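Long-range contact in dihydrocoumarin hydrolase, AncDHCH1 (Pseudomonas sp., PDB 6C2C), which probably hydrolyses lactones such as dihydrocoumarin at a two-zinc site, as a reconstructed ancestor of the organophosphate-degrading methyl-parathion hydrolase: residues I117-H121 with H205-T210. Residues are numbered along the deposited sequence; the frame is centred on the assembly and turned at random.
With ZN (zinc ion), chain D.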
loop_
_atom_site.group_PDB
_atom_site.type_symbol
_atom_site.label_atom_id
_atom_site.label_comp_id
_atom_site.label_asym_id
_atom_site.label_seq_id
_atom_site.Cartn_x
_atom_site.Cartn_y
_atom_site.Cartn_z
ATOM N N ILE A 117 -3.727 9.033 1.511
ATOM C CA ILE A 117 -3.501 8.270 0.295
ATOM C C ILE A 117 -2.051 8.452 -0.137
ATOM O O ILE A 117 -1.587 9.589 -0.350
ATOM C CB ILE A 117 -4.468 8.762 -0.788
ATOM C CG1 ILE A 117 -5.920 8.492 -0.386
ATOM C CG2 ILE A 117 -4.093 8.146 -2.125
ATOM C CD1 ILE A 117 -6.192 6.979 -0.152
ATOM N N THR A 118 -1.301 7.346 -0.256
ATOM C CA THR A 118 0.093 7.507 -0.682
ATOM C C THR A 118 0.167 7.991 -2.132
ATOM O O THR A 118 0.968 8.862 -2.451
ATOM C CB THR A 118 0.868 6.179 -0.529
ATOM O OG1 THR A 118 0.246 5.137 -1.325
ATOM C CG2 THR A 118 0.984 5.770 0.953
ATOM N N HIS A 119 -0.730 7.501 -2.978
ATOM C CA HIS A 119 -0.820 7.923 -4.364
ATOM C C HIS A 119 -2.113 7.384 -4.949
ATOM O O HIS A 119 -2.694 6.427 -4.427
ATOM C CB HIS A 119 0.385 7.435 -5.182
ATOM C CG HIS A 119 0.522 5.944 -5.321
ATOM N ND1 HIS A 119 0.662 5.084 -4.241
ATOM C CD2 HIS A 119 0.575 5.170 -6.437
ATOM C CE1 HIS A 119 0.789 3.837 -4.684
ATOM N NE2 HIS A 119 0.778 3.853 -6.017
ATOM N N MET A 120 -2.575 8.018 -6.034
ATOM C CA MET A 120 -3.922 7.677 -6.528
ATOM C C MET A 120 -3.959 6.570 -7.570
ATOM O O MET A 120 -4.834 6.573 -8.424
ATOM C CB MET A 120 -4.609 8.936 -7.056
ATOM C CG MET A 120 -4.793 9.954 -5.905
ATOM S SD MET A 120 -5.765 11.384 -6.484
ATOM C CE MET A 120 -5.763 12.316 -4.945
ATOM N N HIS A 121 -3.140 5.543 -7.453
ATOM C CA HIS A 121 -3.334 4.350 -8.242
ATOM C C HIS A 121 -4.541 3.580 -7.750
ATOM O O HIS A 121 -4.980 3.735 -6.600
ATOM C CB HIS A 121 -2.062 3.496 -8.192
ATOM C CG HIS A 121 -0.976 3.978 -9.107
ATOM N ND1 HIS A 121 0.322 3.533 -9.063
ATOM C CD2 HIS A 121 -1.008 4.892 -10.123
ATOM C CE1 HIS A 121 1.059 4.121 -9.991
ATOM N NE2 HIS A 121 0.265 4.947 -10.654
ATOM N N HIS A 205 7.117 7.717 -8.152
ATOM C CA HIS A 205 6.209 6.656 -8.567
ATOM C C HIS A 205 4.931 7.256 -9.206
ATOM O O HIS A 205 4.409 6.745 -10.131
ATOM C CB HIS A 205 5.874 5.756 -7.397
ATOM C CG HIS A 205 4.944 4.655 -7.733
ATOM N ND1 HIS A 205 5.261 3.648 -8.603
ATOM C CD2 HIS A 205 3.698 4.408 -7.309
ATOM C CE1 HIS A 205 4.242 2.834 -8.694
ATOM N NE2 HIS A 205 3.282 3.287 -7.934
ATOM N N THR A 206 4.487 8.339 -8.580
ATOM C CA THR A 206 3.512 9.253 -9.167
ATOM C C THR A 206 3.971 10.664 -8.821
ATOM O O THR A 206 4.748 10.843 -7.888
ATOM C CB THR A 206 2.097 8.999 -8.630
ATOM O OG1 THR A 206 2.050 9.358 -7.232
ATOM C CG2 THR A 206 1.658 7.552 -8.871
ATOM N N PRO A 207 3.390 11.694 -9.455
ATOM C CA PRO A 207 3.829 13.065 -9.198
ATOM C C PRO A 207 3.693 13.517 -7.756
ATOM O O PRO A 207 4.490 14.350 -7.299
ATOM C CB PRO A 207 2.921 13.885 -10.129
ATOM C CG PRO A 207 2.618 12.950 -11.270
ATOM C CD PRO A 207 2.514 11.557 -10.635
ATOM N N GLY A 208 2.687 12.984 -7.041
ATOM C CA GLY A 208 2.473 13.331 -5.638
ATOM C C GLY A 208 2.626 12.157 -4.689
ATOM O O GLY A 208 2.057 12.233 -3.590
ATOM N N HIS A 209 3.457 11.160 -5.046
ATOM C CA HIS A 209 3.570 10.005 -4.159
ATOM C C HIS A 209 4.126 10.469 -2.807
ATOM O O HIS A 209 5.094 11.241 -2.741
ATOM C CB HIS A 209 4.465 8.933 -4.798
ATOM C CG HIS A 209 4.538 7.676 -3.957
ATOM N ND1 HIS A 209 5.345 7.604 -2.829
ATOM C CD2 HIS A 209 3.873 6.503 -4.037
ATOM C CE1 HIS A 209 5.170 6.401 -2.266
ATOM N NE2 HIS A 209 4.301 5.723 -2.982
ATOM N N THR A 210 3.486 10.004 -1.710
ATOM C CA THR A 210 3.745 10.504 -0.376
ATOM C C THR A 210 3.931 9.310 0.562
ATOM O O THR A 210 3.169 8.326 0.498
ATOM C CB THR A 210 2.580 11.417 0.106
ATOM O OG1 THR A 210 2.468 12.521 -0.818
ATOM C CG2 THR A 210 2.872 11.956 1.550
HETATM ZN ZN ZN D . 1.254 2.288 -7.394
HETATM O O HOH W 1 -0.544 11.655 -2.218
HETATM O O HOH W 2 2.194 6.061 -12.478
HETATM O O HOH W 3 -0.085 0.973 -7.223
HETATM O O HOH W 4 2.127 0.843 -8.852
#
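The imidazole of His-119 takes two partners on one face: CD2 of His-209, and the edge of His-205 in an offset edge-to-face pair, planes at 75°. CG2 of Thr-206 lies over a face of the His-121 ring as a CH-pi contact, 3.8 Å from the ring centroid and offset toward the rim; CE1 of His-205 and a water accepting from NE2 of His-121 meet that ring at its edge. Three ring nitrogens converge on one zinc ion: His-119 NE2 at 2.1 Å, His-121 ND1 and His-205 NE2 each at 2.3 Å. The metal explains why these nitrogens stand so close, His-119 NE2 lying 3.2 Å from His-205 NE2 without a hydrogen bond. Asp-226, which also ligates the second zinc, and two waters complete the coordination. His-119 CG sits between its backbone N and carbonyl carbon (chi1 64°), which places the ring, and chi2 of -60° turns NE2 to the metal and ND1 to OG1 of Thr-118; this bond, 2.9 Å from ND1 to OG1, lies close to the ring plane and helps fix the ring's rotation. Second-shell Asp-245 accepts from ND1 of His-205 and would probably make that ligand more electron-rich. OG1 of Thr-206 packs 3.3 Å from CB of His-119 and is hydrogen-bonded to Asp-147. Farther from the zinc, the backbones are joined by Thr-210 N to Thr-118 O (2.9 Å), and a water bridges the carbonyl oxygens of Ile-117 and Gly-208. His-119 and His-121 open the HxHxDH motif, which runs on into helix 122-125, and His-205 comes from the loop ahead of strand 210-216; bringing these loops together builds one half of the dinuclear zinc site characteristic of the metallo-beta-lactamase fold.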